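PDB 3A2Q: 6-aminohexanoate-cyclic-dimer hydrolase from Arthrobacter sp., which catalyses the hydrolysis of the cyclic dimer of 6-aminohexanoate, a by-product of nylon-6 manufacture, to the linear dimer. Local coordinates for residues E408-Q411 against S412-S416; W342-W345 against E346-K349; F424-P427 against F428-S431. The protein carries 1 engineered substitution. All coordinates share one frame; numbering follows the deposited sequence.

Interaction 1. Residues E408-Q411 against S412-S416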
loop_
_atom_site.group_PDB
_atom_site.type_symbol
_atom_site.label_atom_id
_atom_site.label_comp_id
_atom_site.label_asym_id
_atom_site.label_seq_id
_atom_site.Cartn_x
_atom_site.Cartn_y
_atom_site.Cartn_z
ATOM N N GLU A 408 -5.123 20.480 -16.885
ATOM C CA GLU A 408 -5.878 20.043 -18.058
ATOM C C GLU A 408 -5.678 18.613 -18.574
ATOM O O GLU A 408 -4.596 18.245 -19.048
ATOM C CB GLU A 408 -5.645 21.018 -19.218
ATOM C CG GLU A 408 -5.950 22.474 -18.891
ATOM C CD GLU A 408 -5.624 23.427 -20.042
ATOM O OE1 GLU A 408 -5.540 24.655 -19.805
ATOM O OE2 GLU A 408 -5.464 22.949 -21.187
ATOM N N GLY A 409 -6.746 17.817 -18.465
ATOM C CA GLY A 409 -6.769 16.443 -18.957
ATOM C C GLY A 409 -6.368 15.238 -18.122
ATOM O O GLY A 409 -6.993 14.178 -18.219
ATOM N N ARG A 410 -5.342 15.378 -17.297
ATOM C CA ARG A 410 -4.894 14.228 -16.526
ATOM C C ARG A 410 -4.956 14.306 -15.003
ATOM O O ARG A 410 -5.024 15.382 -14.417
ATOM C CB ARG A 410 -3.475 13.855 -16.975
ATOM C CG ARG A 410 -2.831 12.676 -16.251
ATOM C CD ARG A 410 -1.488 12.311 -16.865
ATOM N NE ARG A 410 -1.609 11.870 -18.246
ATOM C CZ ARG A 410 -0.605 11.365 -18.951
ATOM N NH1 ARG A 410 0.589 11.235 -18.397
ATOM N NH2 ARG A 410 -0.794 10.991 -20.208
ATOM N N GLN A 411 -4.936 13.126 -14.387
ATOM C CA GLN A 411 -4.981 12.944 -12.937
ATOM C C GLN A 411 -3.952 13.851 -12.254
ATOM O O GLN A 411 -2.826 13.994 -12.734
ATOM C CB GLN A 411 -4.667 11.482 -12.600
ATOM C CG GLN A 411 -5.372 10.930 -11.376
ATOM C CD GLN A 411 -6.852 10.707 -11.606
ATOM O OE1 GLN A 411 -7.573 10.267 -10.710
ATOM N NE2 GLN A 411 -7.314 11.008 -12.813
ATOM N N SER A 412 -4.335 14.460 -11.135
ATOM C CA SER A 412 -3.424 15.346 -10.412
ATOM C C SER A 412 -2.230 14.561 -9.869
ATOM O O SER A 412 -1.130 15.097 -9.750
ATOM C CB SER A 412 -4.160 16.060 -9.264
ATOM O OG SER A 412 -4.772 15.137 -8.381
ATOM N N ALA A 413 -2.447 13.284 -9.569
ATOM C CA ALA A 413 -1.385 12.434 -9.044
ATOM C C ALA A 413 -0.399 12.020 -10.132
ATOM O O ALA A 413 0.675 11.498 -9.836
ATOM C CB ALA A 413 -1.985 11.195 -8.385
ATOM N N PHE A 414 -0.761 12.252 -11.388
ATOM C CA PHE A 414 0.103 11.886 -12.504
ATOM C C PHE A 414 0.900 13.056 -13.070
ATOM O O PHE A 414 1.443 12.958 -14.165
ATOM C CB PHE A 414 -0.713 11.252 -13.637
ATOM C CG PHE A 414 -1.395 9.961 -13.257
ATOM C CD1 PHE A 414 -1.004 9.251 -12.127
ATOM C CD2 PHE A 414 -2.409 9.439 -14.055
ATOM C CE1 PHE A 414 -1.610 8.041 -11.799
ATOM C CE2 PHE A 414 -3.022 8.222 -13.731
ATOM C CZ PHE A 414 -2.618 7.525 -12.601
ATOM N N ILE A 415 0.976 14.160 -12.333
ATOM C CA ILE A 415 1.727 15.317 -12.813
ATOM C C ILE A 415 2.894 15.695 -11.907
ATOM O O ILE A 415 2.869 15.443 -10.702
ATOM C CB ILE A 415 0.815 16.558 -12.979
ATOM C CG1 ILE A 415 0.221 16.956 -11.627
ATOM C CG2 ILE A 415 -0.286 16.260 -13.988
ATOM C CD1 ILE A 415 -0.652 18.190 -11.680
ATOM N N SER A 416 3.912 16.292 -12.523
ATOM C CA SER A 416 5.133 16.761 -11.867
ATOM C C SER A 416 5.536 16.136 -10.527
ATOM O O SER A 416 6.061 15.017 -10.478
ATOM C CB SER A 416 5.066 18.283 -11.704
ATOM O OG SER A 416 3.962 18.665 -10.896
#
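With chi1 at -63° the F414 side chain swings away from its own carbonyl and back toward Q411; R410, stretched out at chi1 (179°), lays its CG and CD against the same phenylalanine. Q411 lies over one face of the ring. Its CB makes a CH-pi contact, 3.8 Å from the F414 ring centroid and 30° off the normal, and its CG sits 4.2 Å above the ring plane, over the centre. R410 comes to the edge instead: its CG lies near the ring plane, 3.9 Å from F414 CD2, and its CD is 3.5 Å from F414 CB, so the aliphatic part of the arginine does the touching. A flat aromatic ring suits both neighbours, offering a polarisable face to the Q411 methylenes and a hydrophobic rim to the R410 chain. In the backbone, F414 N donates to Q411 O at 3.0 Å, closing a type I turn with S412 and A413 at its corners. I415 CG2 packs against the same carbonyl oxygen, 3.6 Å from Q411 O. The polar end of Q411 turns to another partner, OE1 meeting N125 ND2. A413 adds little bulk at this buried corner, while S412 OG bonds to Q126 NE2. The turn thereby presents Q411 and F414 together as part of the wall of the 6-aminohexanoic acid pocket of this amidase.

Interaction 2. Residues W342-W345 against E346-K349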
loop_
_atom_site.group_PDB
_atom_site.type_symbol
_atom_site.label_atom_id
_atom_site.label_comp_id
_atom_site.label_asym_id
_atom_site.label_seq_id
_atom_site.Cartn_x
_atom_site.Cartn_y
_atom_site.Cartn_z
ATOM N N TRP A 342 -12.432 19.263 -5.261
ATOM C CA TRP A 342 -12.513 19.718 -6.645
ATOM C C TRP A 342 -11.825 18.798 -7.648
ATOM O O TRP A 342 -12.290 18.642 -8.776
ATOM C CB TRP A 342 -11.958 21.142 -6.789
ATOM C CG TRP A 342 -10.472 21.254 -6.643
ATOM C CD1 TRP A 342 -9.765 21.371 -5.478
ATOM C CD2 TRP A 342 -9.507 21.249 -7.701
ATOM N NE1 TRP A 342 -8.419 21.442 -5.750
ATOM C CE2 TRP A 342 -8.232 21.367 -7.105
ATOM C CE3 TRP A 342 -9.596 21.156 -9.098
ATOM C CZ2 TRP A 342 -7.052 21.394 -7.858
ATOM C CZ3 TRP A 342 -8.420 21.182 -9.848
ATOM C CH2 TRP A 342 -7.166 21.300 -9.223
ATOM N N THR A 343 -10.716 18.190 -7.245
ATOM C CA THR A 343 -10.003 17.293 -8.148
ATOM C C THR A 343 -10.889 16.115 -8.542
ATOM O O THR A 343 -10.887 15.686 -9.692
ATOM C CB THR A 343 -8.710 16.755 -7.503
ATOM O OG1 THR A 343 -9.000 16.236 -6.202
ATOM C CG2 THR A 343 -7.673 17.861 -7.391
ATOM N N SER A 344 -11.657 15.608 -7.587
ATOM C CA SER A 344 -12.544 14.481 -7.839
ATOM C C SER A 344 -13.709 14.859 -8.747
ATOM O O SER A 344 -14.019 14.146 -9.697
ATOM C CB SER A 344 -13.089 13.928 -6.521
ATOM O OG SER A 344 -12.042 13.462 -5.693
ATOM N N TRP A 345 -14.345 15.990 -8.464
ATOM C CA TRP A 345 -15.475 16.417 -9.272
ATOM C C TRP A 345 -15.098 16.599 -10.736
ATOM O O TRP A 345 -15.885 16.293 -11.630
ATOM C CB TRP A 345 -16.071 17.716 -8.726
ATOM C CG TRP A 345 -17.383 18.023 -9.356
ATOM C CD1 TRP A 345 -17.643 18.977 -10.297
ATOM C CD2 TRP A 345 -18.610 17.316 -9.150
ATOM N NE1 TRP A 345 -18.957 18.904 -10.693
ATOM C CE2 TRP A 345 -19.573 17.892 -10.005
ATOM C CE3 TRP A 345 -18.988 16.245 -8.326
ATOM C CZ2 TRP A 345 -20.894 17.434 -10.061
ATOM C CZ3 TRP A 345 -20.303 15.790 -8.382
ATOM C CH2 TRP A 345 -21.239 16.386 -9.244
ATOM N N GLU A 346 -13.888 17.088 -10.986
ATOM C CA GLU A 346 -13.444 17.303 -12.355
ATOM C C GLU A 346 -13.459 16.008 -13.165
ATOM O O GLU A 346 -13.682 16.025 -14.379
ATOM C CB GLU A 346 -12.043 17.909 -12.358
ATOM C CG GLU A 346 -11.606 18.438 -13.707
ATOM C CD GLU A 346 -10.359 19.289 -13.610
ATOM O OE1 GLU A 346 -10.370 20.260 -12.826
ATOM O OE2 GLU A 346 -9.370 18.992 -14.316
ATOM N N MET A 347 -13.226 14.885 -12.490
ATOM C CA MET A 347 -13.212 13.583 -13.152
ATOM C C MET A 347 -14.614 13.144 -13.573
ATOM O O MET A 347 -14.770 12.323 -14.479
ATOM C CB MET A 347 -12.584 12.531 -12.231
ATOM C CG MET A 347 -11.132 12.817 -11.885
ATOM S SD MET A 347 -10.412 11.582 -10.792
ATOM C CE MET A 347 -10.881 12.201 -9.223
ATOM N N VAL A 348 -15.630 13.688 -12.912
ATOM C CA VAL A 348 -17.015 13.361 -13.237
ATOM C C VAL A 348 -17.300 13.839 -14.654
ATOM O O VAL A 348 -17.879 13.119 -15.464
ATOM C CB VAL A 348 -18.002 14.053 -12.267
ATOM C CG1 VAL A 348 -19.439 13.728 -12.660
ATOM C CG2 VAL A 348 -17.737 13.603 -10.846
ATOM N N LYS A 349 -16.874 15.064 -14.947
ATOM C CA LYS A 349 -17.073 15.651 -16.264
ATOM C C LYS A 349 -16.268 14.877 -17.296
ATOM O O LYS A 349 -16.780 14.525 -18.358
ATOM C CB LYS A 349 -16.633 17.118 -16.256
ATOM C CG LYS A 349 -16.855 17.852 -17.568
ATOM C CD LYS A 349 -16.459 19.317 -17.439
ATOM C CE LYS A 349 -16.705 20.076 -18.729
ATOM N NZ LYS A 349 -15.923 19.500 -19.854
#
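M347 reaches back along its own helix toward T343 and S344. Its CB lies 3.3 Å from S344 O, and CG, beside the backbone N (chi1 -62°), is 3.6 Å from T343 O. The chain runs straight on to SD, then bends at chi3 (-86°), which folds the methyl group back: CE ends 3.5 Å from T343 O and 3.9 Å from S344 CB. It is pressed so hard against S344 CA that its exact position there is doubtful; the small side chain of S344 adds little to the crowding and sends its OG to E122 OE1. An unbranched, flexible methionine can follow such a hooked path, and the side chain also packs on N125, Q411, D317 and I320, about 6 Å from a bound 6-aminohexanoic acid.

These residues form the opening turns of helix 342-352, where the hydrogen bonding is mixed. E346 N bonds to W342 O in the alpha-helical i+4 pattern, whereas M347 N and V348 N reach only three residues back, to S344 O and W345 O, a 3-10-like tightening.

The two tryptophans use the spacing differently. W342 CG sits between the backbone N and the carbonyl carbon (chi1 71°), a placing tolerable at the first residue of a helix, where no earlier turn obstructs it. Its ring runs side by side with E346, and E346 OE1 lies in the ring plane at the edge, 3.7 Å from W342 CZ3, so the oxygen meets the electropositive rim; E346 OE2 forms a salt bridge with R350. W345 instead offers a face: V348 CG2, one methyl of a beta-branched side chain, makes a CH-pi contact over the six-membered ring, displaced toward its rim, 4.2 Å from the centroid and 3.9 Å from W345 CE3.

Interaction 3. Residues F424-P427 against F428-S431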
loop_
_atom_site.group_PDB
_atom_site.type_symbol
_atom_site.label_atom_id
_atom_site.label_comp_id
_atom_site.label_asym_id
_atom_site.label_seq_id
_atom_site.Cartn_x
_atom_site.Cartn_y
_atom_site.Cartn_z
ATOM N N PHE A 424 7.938 4.725 -10.428
ATOM C CA PHE A 424 8.574 3.407 -10.332
ATOM C C PHE A 424 7.681 2.326 -9.703
ATOM O O PHE A 424 8.093 1.167 -9.586
ATOM C CB PHE A 424 9.875 3.505 -9.531
ATOM C CG PHE A 424 11.050 4.038 -10.315
ATOM C CD1 PHE A 424 10.865 4.729 -11.512
ATOM C CD2 PHE A 424 12.343 3.883 -9.829
ATOM C CE1 PHE A 424 11.951 5.259 -12.210
ATOM C CE2 PHE A 424 13.436 4.407 -10.519
ATOM C CZ PHE A 424 13.238 5.098 -11.712
ATOM N N THR A 425 6.465 2.686 -9.297
ATOM C CA THR A 425 5.576 1.693 -8.702
ATOM C C THR A 425 4.401 1.333 -9.610
ATOM O O THR A 425 3.998 0.172 -9.690
ATOM C CB THR A 425 5.008 2.165 -7.337
ATOM O OG1 THR A 425 4.541 3.514 -7.450
ATOM C CG2 THR A 425 6.069 2.078 -6.242
ATOM N N VAL A 426 3.865 2.323 -10.315
ATOM C CA VAL A 426 2.707 2.087 -11.171
ATOM C C VAL A 426 2.863 1.042 -12.290
ATOM O O VAL A 426 1.897 0.359 -12.633
ATOM C CB VAL A 426 2.178 3.430 -11.761
ATOM C CG1 VAL A 426 3.096 3.938 -12.843
ATOM C CG2 VAL A 426 0.769 3.245 -12.283
ATOM N N PRO A 427 4.073 0.881 -12.860
ATOM C CA PRO A 427 4.174 -0.129 -13.920
ATOM C C PRO A 427 3.768 -1.529 -13.454
ATOM O O PRO A 427 3.258 -2.327 -14.234
ATOM C CB PRO A 427 5.650 -0.075 -14.316
ATOM C CG PRO A 427 6.072 1.301 -13.947
ATOM C CD PRO A 427 5.375 1.529 -12.631
ATOM N N PHE A 428 3.991 -1.822 -12.177
ATOM C CA PHE A 428 3.679 -3.142 -11.650
ATOM C C PHE A 428 2.234 -3.336 -11.228
ATOM O O PHE A 428 1.807 -4.461 -10.968
ATOM C CB PHE A 428 4.689 -3.460 -10.551
ATOM C CG PHE A 428 6.098 -3.254 -11.015
ATOM C CD1 PHE A 428 6.622 -4.066 -12.024
ATOM C CD2 PHE A 428 6.827 -2.144 -10.604
ATOM C CE1 PHE A 428 7.841 -3.766 -12.626
ATOM C CE2 PHE A 428 8.050 -1.835 -11.201
ATOM C CZ PHE A 428 8.557 -2.647 -12.217
ATOM N N ASN A 429 1.479 -2.242 -11.162
ATOM C CA ASN A 429 0.056 -2.351 -10.878
ATOM C C ASN A 429 -0.514 -2.797 -12.217
ATOM O O ASN A 429 -1.463 -3.570 -12.276
ATOM C CB ASN A 429 -0.574 -0.999 -10.526
ATOM C CG ASN A 429 -0.194 -0.526 -9.156
ATOM O OD1 ASN A 429 0.778 0.207 -8.992
ATOM N ND2 ASN A 429 -0.950 -0.957 -8.152
ATOM N N VAL A 430 0.073 -2.298 -13.302
ATOM C CA VAL A 430 -0.400 -2.676 -14.630
ATOM C C VAL A 430 -0.039 -4.119 -14.973
ATOM O O VAL A 430 -0.865 -4.843 -15.513
ATOM C CB VAL A 430 0.150 -1.738 -15.722
ATOM C CG1 VAL A 430 -0.263 -2.243 -17.101
ATOM C CG2 VAL A 430 -0.389 -0.332 -15.501
ATOM N N SER A 431 1.181 -4.547 -14.652
ATOM C CA SER A 431 1.584 -5.918 -14.955
ATOM C C SER A 431 1.009 -6.915 -13.953
ATOM O O SER A 431 0.848 -8.092 -14.271
ATOM C CB SER A 431 3.112 -6.050 -14.970
ATOM O OG SER A 431 3.632 -5.954 -13.661
#
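The backbone of T425 to P427 curls directly into F428 to S431, so that carbonyls of the first residues receive the N-H groups of the next: F428 N bonds to T425 O, and S431 N to P427 O at 3.1 Å. V426 O serves two donors: V430 N, at 3.3 Å, comes nearly in line with the C=O (160°), while N429 N, at 3.0 Å, sits above the carbonyl plane. This passage from 3-10-like to alpha-helical spacing makes the buried first turn of the short helix 427-431, in the alpha/beta amidase fold. Proline suits its beginning, because P427 has no N-H to offer and none is needed where no preceding turn supplies an acceptor.

The pyrrolidine also packs on its neighbour. P427 CB stands over the centre of the F428 ring, 4.3 Å from the centroid and only 9° off the normal, a CH-pi contact. A chi1 of -51° swings the ring back toward P427 and the F424 carbonyl. In its plane, at the edge, lies F424 O, 3.4 Å from F428 CE2; the same oxygen accepts from Q452 NE2. Phenylalanine thus offers a face to the proline and an edge to a carbonyl, and packs further on V454 and L384 of the central sheet.

N429 folds its amide back beside T425 and V426. An amide suits this place: ND2 has two hydrogens for D170 OD1 and A209 O. N429 OD1 lies 3.3 Å from T425 O, two acceptors whose closeness R176 probably eases, its NH1 bonding T425 O and its NH2 weakly N429 OD1.

How the interactions relate
Interactions 1 and 2 touch, their centres about 12 Å apart: Q411 OE1 is packed 3.1 Å from M347 SD, and S412 OG lies 4.1 Å from T343 CG2, so helix 342-352 backs the turn that helps to line the pocket. Interaction 3 touches neither; its nearest atoms are about 5 Å from interaction 1 and about 14 Å from interaction 2. Q411, about 4 Å from a bound 6-aminohexanoic acid, belongs with F414 to the pocket, while the side chains of M347 and N429 lie further back, each about 6 Å from a bound ligand. N429 is also about 7 Å from the side chain of A174, an engineered residue at the position of the probable acyl-ester nucleophile.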